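PDB 4RXL: molybdenum ABC transporter, periplasmic molybdenum-binding protein from Vibrio cholerae, which binds tungstate in the cleft between its two lobes and probably delivers molybdate or tungstate to a ModB-ModC membrane transporter. Local coordinates for residues 16-21 against 223-229; 89-94 against 160-166; 107-112 against 142-146; 78-84 against 195-200; 157-161 against 178-182. All coordinates share one frame; numbering follows the deposited sequence.

Contact 1. Residues 16-21 against 223-229; sequences NAVNAL and ILQRFGF
The ring of F227 lies flat against the backbone of A17, the central feature of a helix-helix contact in the periplasmic binding protein fold, where helix 15-28 meets the C-terminal end of helix 218-226. A17 CA sits 4.1 Å from the centroid of the F227 ring and 9° off its normal, a CH-pi contact over the face. A20 CB comes in obliquely to the same ring, 3.4 Å from F227 CE1, and N16 CB does likewise near F227 CE2, so one turn of helix 15-28 spans the ring. The amide of N16 turns off from the interface, its OD1 taking a hydrogen bond from R154. Farther along, the side chains of L21 and I223 run antiparallel alongside one another, with L21 CD2 4.0 Å from I223 CG2. That I223 branch, anti to the backbone N, also meets A20 CB at 3.9 Å. Helix 218-226 ends in a Schellman motif, in which G228 has positive phi (97°) and two bonds run back into the last turn, F229 N to L224 O and G228 N to Q225 O. The chain thereby turns F229 back toward A17, whose CB lies 3.9 Å from L224 CD2 and 3.8 Å from F229 CE1.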
# COMPACT_ATOMS: atom_id res chain seq x y z
N ASN A 16 -5.52 -6.50 5.40
CA ASN A 16 -5.57 -7.82 5.96
C ASN A 16 -4.69 -7.99 7.16
O ASN A 16 -5.11 -8.57 8.14
CB ASN A 16 -5.29 -8.90 4.92
CG ASN A 16 -6.27 -8.82 3.79
OD1 ASN A 16 -6.12 -8.00 2.89
ND2 ASN A 16 -7.28 -9.64 3.83
N ALA A 17 -3.49 -7.42 7.12
CA ALA A 17 -2.55 -7.52 8.21
C ALA A 17 -3.08 -6.80 9.44
O ALA A 17 -2.95 -7.35 10.54
CB ALA A 17 -1.19 -6.94 7.80
N VAL A 18 -3.66 -5.62 9.26
CA VAL A 18 -4.21 -4.91 10.43
C VAL A 18 -5.42 -5.67 10.97
O VAL A 18 -5.61 -5.78 12.18
CB VAL A 18 -4.53 -3.44 10.15
CG1 VAL A 18 -5.23 -2.78 11.35
CG2 VAL A 18 -3.24 -2.74 9.83
N ASN A 19 -6.23 -6.25 10.10
CA ASN A 19 -7.33 -7.04 10.60
C ASN A 19 -6.82 -8.21 11.49
O ASN A 19 -7.34 -8.47 12.56
CB ASN A 19 -8.20 -7.58 9.46
CG ASN A 19 -9.08 -6.50 8.82
OD1 ASN A 19 -9.31 -5.41 9.38
ND2 ASN A 19 -9.57 -6.80 7.65
N ALA A 20 -5.77 -8.90 11.02
CA ALA A 20 -5.14 -9.95 11.78
C ALA A 20 -4.51 -9.46 13.09
O ALA A 20 -4.62 -10.13 14.10
CB ALA A 20 -4.09 -10.63 10.92
N LEU A 21 -3.89 -8.29 13.04
CA LEU A 21 -3.29 -7.68 14.23
C LEU A 21 -4.31 -7.28 15.28
O LEU A 21 -4.11 -7.55 16.48
CB LEU A 21 -2.40 -6.51 13.87
CG LEU A 21 -1.14 -6.81 13.06
CD1 LEU A 21 -0.61 -5.59 12.34
CD2 LEU A 21 -0.04 -7.40 13.95
N ILE A 223 3.29 -11.67 12.50
CA ILE A 223 2.05 -11.60 11.70
C ILE A 223 2.28 -10.84 10.40
O ILE A 223 1.89 -11.32 9.35
CB ILE A 223 0.90 -11.03 12.54
CG1 ILE A 223 0.46 -12.07 13.56
CG2 ILE A 223 -0.25 -10.61 11.63
CD1 ILE A 223 -0.29 -11.51 14.75
N LEU A 224 2.90 -9.66 10.47
CA LEU A 224 3.21 -8.90 9.26
C LEU A 224 4.06 -9.75 8.32
O LEU A 224 3.79 -9.77 7.13
CB LEU A 224 3.96 -7.60 9.59
CG LEU A 224 3.09 -6.52 10.24
CD1 LEU A 224 3.90 -5.49 11.02
CD2 LEU A 224 2.24 -5.86 9.19
N GLN A 225 5.06 -10.45 8.82
CA GLN A 225 5.87 -11.34 7.93
C GLN A 225 5.01 -12.41 7.24
O GLN A 225 5.21 -12.72 6.07
CB GLN A 225 7.04 -12.01 8.67
CG GLN A 225 8.03 -11.11 9.43
CD GLN A 225 8.44 -9.84 8.68
OE1 GLN A 225 8.90 -9.90 7.54
NE2 GLN A 225 8.31 -8.69 9.35
N ARG A 226 4.03 -12.96 7.95
CA ARG A 226 3.20 -14.02 7.38
C ARG A 226 2.28 -13.53 6.28
O ARG A 226 1.91 -14.30 5.38
CB ARG A 226 2.40 -14.73 8.47
CG ARG A 226 3.34 -15.56 9.34
CD ARG A 226 2.60 -16.65 10.05
NE ARG A 226 1.86 -16.14 11.19
CZ ARG A 226 2.31 -16.15 12.45
NH1 ARG A 226 1.52 -15.69 13.42
NH2 ARG A 226 3.53 -16.58 12.76
N PHE A 227 1.92 -12.25 6.34
CA PHE A 227 1.14 -11.60 5.28
C PHE A 227 2.03 -11.09 4.15
O PHE A 227 1.56 -10.49 3.20
CB PHE A 227 0.27 -10.49 5.87
CG PHE A 227 -0.98 -10.99 6.57
CD1 PHE A 227 -0.95 -11.41 7.88
CD2 PHE A 227 -2.18 -11.10 5.88
CE1 PHE A 227 -2.08 -11.92 8.51
CE2 PHE A 227 -3.32 -11.56 6.52
CZ PHE A 227 -3.27 -12.00 7.82
N GLY A 228 3.33 -11.36 4.25
CA GLY A 228 4.24 -11.10 3.16
C GLY A 228 5.00 -9.80 3.25
O GLY A 228 5.78 -9.50 2.33
N PHE A 229 4.82 -9.03 4.32
CA PHE A 229 5.56 -7.80 4.47
C PHE A 229 7.02 -8.09 4.79
O PHE A 229 7.35 -9.12 5.38
CB PHE A 229 4.94 -6.90 5.54
CG PHE A 229 3.65 -6.31 5.11
CD1 PHE A 229 2.48 -7.01 5.33
CD2 PHE A 229 3.57 -5.09 4.48
CE1 PHE A 229 1.27 -6.51 4.91
CE2 PHE A 229 2.37 -4.59 4.06
CZ PHE A 229 1.22 -5.31 4.28

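Contact 2. Residues 89-94 against 160-166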
# COMPACT_ATOMS: atom_id res chain seq x y z
N ILE A 89 1.14 -7.47 -12.05
CA ILE A 89 0.21 -8.60 -12.04
C ILE A 89 -0.68 -8.67 -13.28
O ILE A 89 -0.88 -7.68 -13.97
CB ILE A 89 -0.68 -8.62 -10.78
CG1 ILE A 89 -1.45 -7.31 -10.59
CG2 ILE A 89 0.14 -8.81 -9.51
CD1 ILE A 89 -2.65 -7.46 -9.68
N ARG A 90 -1.21 -9.86 -13.51
CA ARG A 90 -2.16 -10.17 -14.57
C ARG A 90 -3.28 -11.01 -13.94
O ARG A 90 -3.06 -11.61 -12.88
CB ARG A 90 -1.48 -11.00 -15.67
CG ARG A 90 -1.03 -12.39 -15.22
CD ARG A 90 -0.50 -13.21 -16.38
NE ARG A 90 -0.00 -14.53 -15.97
CZ ARG A 90 -0.75 -15.62 -15.80
NH1 ARG A 90 -2.07 -15.59 -15.97
NH2 ARG A 90 -0.17 -16.77 -15.46
N PRO A 91 -4.47 -11.07 -14.58
CA PRO A 91 -5.48 -12.01 -14.11
C PRO A 91 -5.00 -13.42 -14.38
O PRO A 91 -4.42 -13.65 -15.44
CB PRO A 91 -6.72 -11.68 -14.95
CG PRO A 91 -6.40 -10.46 -15.74
CD PRO A 91 -4.91 -10.28 -15.73
N THR A 92 -5.24 -14.33 -13.44
CA THR A 92 -4.70 -15.68 -13.54
C THR A 92 -5.23 -16.38 -14.78
O THR A 92 -4.51 -17.14 -15.43
CB THR A 92 -5.03 -16.51 -12.28
OG1 THR A 92 -4.41 -15.93 -11.13
CG2 THR A 92 -4.53 -17.95 -12.43
N ALA A 93 -6.47 -16.08 -15.14
CA ALA A 93 -7.09 -16.66 -16.33
C ALA A 93 -6.72 -15.95 -17.64
O ALA A 93 -7.27 -16.28 -18.68
CB ALA A 93 -8.59 -16.70 -16.15
N GLN A 94 -5.83 -14.96 -17.59
CA GLN A 94 -5.38 -14.27 -18.81
C GLN A 94 -3.86 -14.30 -18.86
O GLN A 94 -3.21 -13.44 -18.26
CB GLN A 94 -5.88 -12.82 -18.84
CG GLN A 94 -7.34 -12.65 -19.26
CD GLN A 94 -7.81 -11.20 -19.15
OE1 GLN A 94 -7.28 -10.31 -19.82
NE2 GLN A 94 -8.82 -10.97 -18.31
N VAL A 160 -7.91 -6.05 -11.92
CA VAL A 160 -7.15 -7.15 -12.46
C VAL A 160 -7.87 -8.47 -12.13
O VAL A 160 -8.00 -9.31 -13.01
CB VAL A 160 -5.67 -7.15 -11.96
CG1 VAL A 160 -4.86 -8.19 -12.72
CG2 VAL A 160 -5.08 -5.76 -12.16
N GLU A 161 -8.33 -8.63 -10.89
CA GLU A 161 -9.10 -9.81 -10.48
C GLU A 161 -10.32 -10.02 -11.37
O GLU A 161 -10.64 -11.16 -11.75
CB GLU A 161 -9.53 -9.70 -9.02
CG GLU A 161 -8.39 -9.75 -8.03
CD GLU A 161 -8.87 -9.67 -6.59
OE1 GLU A 161 -9.89 -8.99 -6.33
OE2 GLU A 161 -8.21 -10.28 -5.72
N ARG A 162 -11.01 -8.94 -11.70
CA ARG A 162 -12.19 -9.02 -12.58
C ARG A 162 -11.85 -9.19 -14.06
O ARG A 162 -12.73 -9.42 -14.88
CB ARG A 162 -13.09 -7.81 -12.39
CG ARG A 162 -13.65 -7.70 -10.99
CD ARG A 162 -14.91 -6.84 -10.95
NE ARG A 162 -14.64 -5.42 -11.21
CZ ARG A 162 -14.14 -4.57 -10.31
NH1 ARG A 162 -13.82 -4.97 -9.08
NH2 ARG A 162 -13.95 -3.30 -10.66
N GLY A 163 -10.58 -9.06 -14.43
CA GLY A 163 -10.18 -9.21 -15.81
C GLY A 163 -10.43 -7.97 -16.64
O GLY A 163 -10.32 -8.03 -17.85
N GLU A 164 -10.71 -6.83 -16.00
CA GLU A 164 -11.01 -5.61 -16.76
C GLU A 164 -9.70 -5.01 -17.25
O GLU A 164 -9.65 -4.47 -18.37
CB GLU A 164 -11.80 -4.60 -15.92
CG GLU A 164 -13.21 -5.06 -15.56
CD GLU A 164 -13.89 -4.19 -14.51
OE1 GLU A 164 -13.82 -2.94 -14.61
OE2 GLU A 164 -14.52 -4.75 -13.59
N SER A 165 -8.66 -5.13 -16.42
CA SER A 165 -7.30 -4.78 -16.80
C SER A 165 -6.46 -6.06 -16.92
O SER A 165 -6.49 -6.90 -16.03
CB SER A 165 -6.67 -3.86 -15.76
OG SER A 165 -7.18 -2.53 -15.83
N PRO A 166 -5.71 -6.21 -18.02
CA PRO A 166 -4.84 -7.37 -18.19
C PRO A 166 -3.52 -7.24 -17.49
O PRO A 166 -2.84 -8.23 -17.34
CB PRO A 166 -4.66 -7.44 -19.71
CG PRO A 166 -4.76 -6.03 -20.15
CD PRO A 166 -5.74 -5.37 -19.23
O HOH W 1 -3.12 -10.43 -19.33
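The pyrrolidine ring of P91 is boxed in by V160, S165 and P166, while the guanidinium of R90 has T92 O at its edge, in its plane; of the R90 side chain, CB meets P166 O. Here the end of strand 78-91 packs on the C-terminal end of helix 153-161 and the loop after it, a strand-helix contact of the alpha/beta lobe. Three carbonyl oxygens approach the P91 ring: V160 O lies 3.3 Å from P91 CB, S165 O is near CG, and P166 O is 3.3 Å from P91 CD. P91 and V160 cross at about a right angle, with P91 CD 3.7 Å from V160 CG1. V160 CB in turn meets I89 CD1 at 3.8 Å. The I89 CG1 branch stands between backbone N and carbonyl carbon (chi1 56°), and from there CD1 reaches the valine.

P91 to Q94 forms a type I beta turn, closed by Q94 N to P91 O. R90 NH1 binds T92 O at 2.9 Å, in the guanidinium plane but above the carbonyl plane, and adds weak bonds to the carbonyls of P91 and Q94, so NH1 faces three carbonyls of the turn, with only the T92 bond of ordinary strength. Water 1 bridges the segments, donating to Q94 O and P166 O. Helix 153-161 ends in a Schellman motif at G163, whose phi is positive at 81°. Q94, extended beyond CG, brings NE2 beside G163, and Q94 NE2 makes a nearly straight (171°) but weak hydrogen bond of 3.3 Å to G163 O.

Contact 3. Residues 107-112 against 142-146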
# COMPACT_ATOMS: atom_id res chain seq x y z
N TRP A 107 4.68 -3.67 -23.69
CA TRP A 107 3.60 -3.18 -22.83
C TRP A 107 2.32 -2.97 -23.63
O TRP A 107 1.25 -3.37 -23.20
CB TRP A 107 3.96 -1.85 -22.15
CG TRP A 107 4.89 -1.93 -21.02
CD1 TRP A 107 6.23 -1.84 -21.06
CD2 TRP A 107 4.54 -2.07 -19.64
NE1 TRP A 107 6.77 -1.94 -19.79
CE2 TRP A 107 5.74 -2.09 -18.90
CE3 TRP A 107 3.32 -2.22 -18.95
CZ2 TRP A 107 5.77 -2.20 -17.50
CZ3 TRP A 107 3.36 -2.34 -17.54
CH2 TRP A 107 4.58 -2.34 -16.85
N GLN A 108 2.41 -2.38 -24.82
CA GLN A 108 1.21 -2.08 -25.58
C GLN A 108 0.56 -3.34 -26.15
O GLN A 108 -0.65 -3.39 -26.34
CB GLN A 108 1.50 -1.03 -26.67
CG GLN A 108 2.24 0.20 -26.14
CD GLN A 108 1.62 1.53 -26.54
OE1 GLN A 108 0.42 1.77 -26.34
NE2 GLN A 108 2.44 2.43 -27.07
N THR A 109 1.37 -4.37 -26.40
CA THR A 109 0.89 -5.68 -26.83
C THR A 109 0.14 -6.43 -25.72
O THR A 109 -0.91 -7.02 -25.98
CB THR A 109 2.06 -6.57 -27.32
OG1 THR A 109 2.59 -6.03 -28.54
CG2 THR A 109 1.59 -8.00 -27.58
N ALA A 110 0.69 -6.44 -24.52
CA ALA A 110 0.02 -7.04 -23.37
C ALA A 110 -1.27 -6.32 -22.99
O ALA A 110 -2.21 -6.94 -22.59
CB ALA A 110 0.96 -7.08 -22.18
N LEU A 111 -1.23 -5.00 -23.04
CA LEU A 111 -2.39 -4.18 -22.77
C LEU A 111 -3.44 -4.35 -23.84
O LEU A 111 -4.60 -4.44 -23.53
CB LEU A 111 -2.03 -2.72 -22.61
CG LEU A 111 -1.23 -2.39 -21.34
CD1 LEU A 111 -0.82 -0.94 -21.27
CD2 LEU A 111 -2.01 -2.79 -20.09
N ALA A 112 -3.01 -4.41 -25.09
CA ALA A 112 -3.97 -4.58 -26.16
C ALA A 112 -4.92 -3.38 -26.14
O ALA A 112 -4.51 -2.27 -26.34
CB ALA A 112 -4.70 -5.91 -26.02
N GLU A 142 4.70 6.84 -22.95
CA GLU A 142 3.78 5.94 -23.68
C GLU A 142 2.58 5.43 -22.86
O GLU A 142 1.48 5.33 -23.38
CB GLU A 142 4.55 4.73 -24.22
CG GLU A 142 5.42 5.02 -25.44
CD GLU A 142 6.90 5.14 -25.12
OE1 GLU A 142 7.27 5.25 -23.94
OE2 GLU A 142 7.71 5.11 -26.08
N LEU A 143 2.80 5.10 -21.59
CA LEU A 143 1.77 4.50 -20.74
C LEU A 143 0.93 5.52 -19.98
O LEU A 143 -0.14 5.18 -19.50
CB LEU A 143 2.42 3.58 -19.71
CG LEU A 143 3.05 2.31 -20.26
CD1 LEU A 143 3.73 1.55 -19.14
CD2 LEU A 143 2.01 1.43 -20.95
N GLU A 144 1.46 6.73 -19.83
CA GLU A 144 0.76 7.89 -19.29
C GLU A 144 -0.74 7.91 -19.66
O GLU A 144 -1.61 8.11 -18.82
CB GLU A 144 1.44 9.15 -19.87
CG GLU A 144 0.72 10.48 -19.69
CD GLU A 144 1.05 11.14 -18.38
OE1 GLU A 144 1.90 12.06 -18.37
OE2 GLU A 144 0.47 10.75 -17.35
N SER A 145 -1.03 7.67 -20.94
CA SER A 145 -2.38 7.80 -21.46
C SER A 145 -3.21 6.51 -21.44
O SER A 145 -4.32 6.49 -21.99
CB SER A 145 -2.31 8.33 -22.90
OG SER A 145 -1.56 7.45 -23.74
N ARG A 146 -2.68 5.45 -20.81
CA ARG A 146 -3.27 4.11 -20.89
C ARG A 146 -3.48 3.53 -19.49
O ARG A 146 -3.44 2.32 -19.32
CB ARG A 146 -2.35 3.15 -21.67
CG ARG A 146 -1.87 3.64 -23.03
CD ARG A 146 -2.80 3.21 -24.15
NE ARG A 146 -2.24 2.10 -24.92
CZ ARG A 146 -2.74 0.87 -24.99
NH1 ARG A 146 -3.85 0.53 -24.33
NH2 ARG A 146 -2.13 -0.04 -25.75
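The C-terminal end of helix 104-111 faces helix 140-143 and the residues following it, and their contact pairs an arginine-amide grip with a leucine-tryptophan packing. R146, which comes after helix 140-143 and just before strand 147-150, holds Q108 side-on, NE and NH2 both donating to the single oxygen Q108 OE1. R146 NE to Q108 OE1 is 3.0 Å, with the donor nearly along the C=O axis, whereas R146 NH2 comes to the same oxygen at 3.2 Å in the carbonyl plane, on a lone pair. The amide and guanidinium planes stand 43° apart, although OE1 lies within 9° of the guanidinium plane. R146 reaches this place through bends at chi2 and chi3. Its NH2 adds a weak bond to A112 O, just past the last helical residue, L111.

Both segments belong to the alpha/beta lobe that contains the parallel strands 116-119 and 147-150, and W107 and L111 touch L116 of strand 116-119. L143 CD1 sits over one face of the W107 indole, offset toward the rim, 4.0 Å from the six-ring centroid. The other methyl, L143 CD2, approaches L111 CD1 to 3.7 Å. L134 of helix 125-137 touches both W107 and L143, while W107 NE1 donates to L101 O.

Contact 4. Residues 78-84 against 195-200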
# COMPACT_ATOMS: atom_id res chain seq x y z
N VAL A 78 6.40 8.91 15.20
CA VAL A 78 6.30 8.17 13.97
C VAL A 78 7.40 7.14 13.97
O VAL A 78 8.55 7.46 14.24
CB VAL A 78 6.45 9.08 12.73
CG1 VAL A 78 6.25 8.30 11.45
CG2 VAL A 78 5.51 10.27 12.83
N VAL A 79 7.05 5.88 13.70
CA VAL A 79 8.06 4.81 13.66
C VAL A 79 7.79 3.98 12.42
O VAL A 79 6.67 3.91 11.96
CB VAL A 79 8.05 3.92 14.92
CG1 VAL A 79 8.19 4.77 16.17
CG2 VAL A 79 6.78 3.08 14.99
N THR A 80 8.80 3.36 11.82
CA THR A 80 8.55 2.55 10.62
C THR A 80 8.16 1.14 11.04
O THR A 80 8.80 0.51 11.88
CB THR A 80 9.76 2.51 9.68
OG1 THR A 80 10.24 3.84 9.48
CG2 THR A 80 9.38 1.91 8.35
N LEU A 81 7.09 0.67 10.45
CA LEU A 81 6.48 -0.59 10.81
C LEU A 81 6.90 -1.78 9.91
O LEU A 81 7.03 -2.91 10.36
CB LEU A 81 4.98 -0.39 10.73
CG LEU A 81 4.09 -1.49 11.27
CD1 LEU A 81 4.43 -1.77 12.71
CD2 LEU A 81 2.66 -1.04 11.11
N ALA A 82 7.05 -1.53 8.61
CA ALA A 82 7.16 -2.61 7.65
C ALA A 82 7.65 -2.06 6.31
O ALA A 82 7.63 -0.85 6.08
CB ALA A 82 5.78 -3.23 7.46
N ALA A 83 8.03 -2.97 5.42
CA ALA A 83 8.38 -2.62 4.05
C ALA A 83 7.66 -3.52 3.08
O ALA A 83 7.01 -4.49 3.46
CB ALA A 83 9.89 -2.72 3.85
N ASN A 84 7.73 -3.17 1.80
CA ASN A 84 7.05 -3.95 0.77
C ASN A 84 7.87 -3.89 -0.50
O ASN A 84 8.91 -3.24 -0.54
CB ASN A 84 5.62 -3.42 0.55
CG ASN A 84 4.59 -4.51 0.30
OD1 ASN A 84 4.90 -5.57 -0.27
ND2 ASN A 84 3.34 -4.22 0.64
N ILE A 195 9.74 1.13 -0.44
CA ILE A 195 8.40 1.15 0.12
C ILE A 195 8.45 0.87 1.61
O ILE A 195 8.93 -0.17 2.03
CB ILE A 195 7.51 0.13 -0.56
CG1 ILE A 195 7.47 0.42 -2.05
CG2 ILE A 195 6.12 0.14 0.06
CD1 ILE A 195 7.06 -0.78 -2.88
N ARG A 196 8.01 1.85 2.40
CA ARG A 196 8.11 1.80 3.84
C ARG A 196 6.80 2.34 4.41
O ARG A 196 6.24 3.30 3.87
CB ARG A 196 9.25 2.66 4.35
CG ARG A 196 10.61 2.26 3.82
CD ARG A 196 11.14 0.99 4.46
NE ARG A 196 12.47 0.64 3.96
CZ ARG A 196 12.73 -0.08 2.85
NH1 ARG A 196 13.99 -0.30 2.52
NH2 ARG A 196 11.74 -0.58 2.07
N TYR A 197 6.31 1.69 5.46
CA TYR A 197 5.07 2.02 6.14
C TYR A 197 5.29 2.64 7.50
O TYR A 197 5.57 1.92 8.45
CB TYR A 197 4.22 0.75 6.37
CG TYR A 197 3.67 0.13 5.13
CD1 TYR A 197 4.47 -0.62 4.32
CD2 TYR A 197 2.31 0.26 4.77
CE1 TYR A 197 3.97 -1.18 3.15
CE2 TYR A 197 1.81 -0.33 3.63
CZ TYR A 197 2.64 -1.07 2.83
OH TYR A 197 2.17 -1.66 1.67
N PRO A 198 5.20 3.95 7.62
CA PRO A 198 5.24 4.53 8.95
C PRO A 198 3.95 4.34 9.73
O PRO A 198 2.86 4.33 9.17
CB PRO A 198 5.48 6.01 8.69
CG PRO A 198 4.95 6.24 7.33
CD PRO A 198 5.12 4.96 6.56
N LEU A 199 4.09 4.28 11.04
CA LEU A 199 2.99 4.26 11.97
C LEU A 199 3.09 5.55 12.76
O LEU A 199 4.11 5.79 13.44
CB LEU A 199 3.11 3.05 12.88
CG LEU A 199 2.30 3.01 14.18
CD1 LEU A 199 0.81 2.91 13.88
CD2 LEU A 199 2.78 1.85 15.03
N ALA A 200 2.06 6.39 12.66
CA ALA A 200 2.02 7.67 13.36
C ALA A 200 1.03 7.62 14.52
O ALA A 200 -0.12 7.19 14.35
CB ALA A 200 1.64 8.76 12.38
O HOH W 2 10.48 -1.34 -1.82
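I195 O is gripped by two donors from opposite faces of its carbonyl plane: N84 N across the strands at 3.2 Å and R196 NH2 from its own strand at 2.8 Å. Neither lies on a lone pair, since each donor stands well above the plane. R196 bends at chi2 to bring its guanidinium back, and NH2 thereby also comes within 3.3 Å of A83 CB.

Strands 78-91 and 195-201 run antiparallel here. V79 and L199 make a hydrogen-bonded pair, L199 N to V79 O being 2.8 Å and nearly straight at 170°. After the non-hydrogen-bonded pair T80-P198 the register slips: L81 N bonds to Y197 O, but Y197 N goes to A82 O, so L81 and A82 together face one residue, Y197. This is a classic beta bulge, consistent with the helical backbone of L81 (psi -38°). A82 N is buried with no partner in the model. V78, T80, A83, R196, P198 and A200 put their side chains on one face; V79, A82, N84, I195, Y197 and L199 share the other.

On this second face the Y197 ring has A82 O and N84 CB at its edge, in plane. N84 ND2 donates to Y197 OH at 3.0 Å, the oxygen close to the amide plane, and ND2 also bonds T173 OG1. Y197 OH is further hydrogen-bonded to S13 OG. The chemistry is consistent with a second-shell chain in which N84 and Y197 would help orient S13, a residue of the tungstate pocket.

Contact 5. Residues 157-161 against 178-182; sequences LALVE and SDKVT
E161, near the end of helix 153-161, sends its side chain along the loop and strand start of residues 178-182. Its CB lies 3.9 Å from K180 CB. CG, set anti to the carbonyl carbon (chi1 -67°), rests 3.7 Å from V181 CG1 and near K180 CB. The chain is extended beyond CG (chi2 -179°), which carries the carboxylate past the valine to S178. There S178 OG donates at 2.6 Å to E161 OE2, which accepts on its anti lone pair, on the side away from OE1. K180 N gives S178 OG a weak hydrogen bond. The short bond from a neutral hydroxyl would probably stabilise negative charge on E161.

Beside this polar link, V181 presents both branches to the helix: its CG2 is 4.0 Å from L157 CD1, and its CG1 is 3.9 Å from V160 CG1, the two valines crossing at about a right angle. L157 also touches I89 of strand 78-91, the sheet neighbour of strand 181-186. Helix 153-161 therefore packs against this strand pair, while L159 packs on strands 116-119 and 147-150.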
# COMPACT_ATOMS: atom_id res chain seq x y z
N LEU A 157 -6.03 -3.69 -7.67
CA LEU A 157 -6.07 -5.15 -7.62
C LEU A 157 -7.40 -5.73 -8.13
O LEU A 157 -7.38 -6.64 -8.96
CB LEU A 157 -5.82 -5.62 -6.18
CG LEU A 157 -5.87 -7.12 -5.91
CD1 LEU A 157 -4.74 -7.84 -6.62
CD2 LEU A 157 -5.80 -7.37 -4.42
N ALA A 158 -8.53 -5.17 -7.70
CA ALA A 158 -9.83 -5.72 -8.09
C ALA A 158 -10.09 -5.64 -9.59
O ALA A 158 -10.79 -6.49 -10.13
CB ALA A 158 -10.95 -5.02 -7.34
N LEU A 159 -9.58 -4.61 -10.26
CA LEU A 159 -9.73 -4.48 -11.72
C LEU A 159 -9.06 -5.65 -12.45
O LEU A 159 -9.56 -6.16 -13.45
CB LEU A 159 -9.13 -3.17 -12.24
CG LEU A 159 -9.89 -1.88 -11.99
CD1 LEU A 159 -9.07 -0.69 -12.47
CD2 LEU A 159 -11.27 -1.93 -12.64
N VAL A 160 -7.91 -6.05 -11.92
CA VAL A 160 -7.15 -7.15 -12.46
C VAL A 160 -7.87 -8.47 -12.13
O VAL A 160 -8.00 -9.31 -13.01
CB VAL A 160 -5.67 -7.15 -11.96
CG1 VAL A 160 -4.86 -8.19 -12.72
CG2 VAL A 160 -5.08 -5.76 -12.16
N GLU A 161 -8.33 -8.63 -10.89
CA GLU A 161 -9.10 -9.81 -10.48
C GLU A 161 -10.32 -10.02 -11.37
O GLU A 161 -10.64 -11.16 -11.75
CB GLU A 161 -9.53 -9.70 -9.02
CG GLU A 161 -8.39 -9.75 -8.03
CD GLU A 161 -8.87 -9.67 -6.59
OE1 GLU A 161 -9.89 -8.99 -6.33
OE2 GLU A 161 -8.21 -10.28 -5.72
N SER A 178 -4.30 -12.86 -3.13
CA SER A 178 -5.29 -13.07 -4.18
C SER A 178 -4.93 -14.30 -5.03
O SER A 178 -3.79 -14.44 -5.46
CB SER A 178 -5.36 -11.83 -5.07
OG SER A 178 -6.27 -12.01 -6.15
N ASP A 179 -5.90 -15.19 -5.25
CA ASP A 179 -5.71 -16.33 -6.17
C ASP A 179 -6.17 -15.98 -7.59
O ASP A 179 -5.83 -16.66 -8.55
CB ASP A 179 -6.46 -17.57 -5.67
CG ASP A 179 -5.81 -18.18 -4.43
OD1 ASP A 179 -5.17 -17.44 -3.66
OD2 ASP A 179 -5.95 -19.40 -4.24
N LYS A 180 -6.96 -14.91 -7.70
CA LYS A 180 -7.44 -14.43 -8.99
C LYS A 180 -6.36 -13.73 -9.83
O LYS A 180 -6.57 -13.47 -11.02
CB LYS A 180 -8.62 -13.46 -8.77
CG LYS A 180 -9.82 -14.04 -8.03
CD LYS A 180 -10.63 -14.98 -8.90
CE LYS A 180 -11.53 -14.23 -9.86
NZ LYS A 180 -12.16 -15.17 -10.83
N VAL A 181 -5.21 -13.40 -9.23
CA VAL A 181 -4.12 -12.78 -9.99
C VAL A 181 -2.81 -13.55 -9.84
O VAL A 181 -2.60 -14.28 -8.88
CB VAL A 181 -3.87 -11.31 -9.59
CG1 VAL A 181 -5.18 -10.54 -9.63
CG2 VAL A 181 -3.23 -11.21 -8.21
N THR A 182 -1.94 -13.34 -10.83
CA THR A 182 -0.62 -13.93 -10.85
C THR A 182 0.42 -12.84 -11.06
O THR A 182 0.20 -11.89 -11.82
CB THR A 182 -0.53 -14.96 -11.99
OG1 THR A 182 -1.55 -15.95 -11.82
CG2 THR A 182 0.84 -15.64 -12.02

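How the contacts relate
Contacts 2 and 5 are close neighbours, with centres about 6 Å apart: they share V160 and E161, and T92 N lies 2.9 Å from K180 O, a probable hydrogen bond. Contact 3 adjoins contact 2 where P166 CG meets A110 O at 3.6 Å. Contacts 1 and 4 form a second group, joined by F229 CE2 against N84 ND2 (3.6 Å) and an edge-to-face arrangement of the F229 and Y197 rings. Strand 78-91 runs between the groups, serving contacts 4 and 2, whose centres are about 29 Å apart. The tungstate is about 5 Å from the side chain of Y197, 8 Å from F229, 9 Å from L157 and 13 Å from I89; contact 3 lies remote from the pocket.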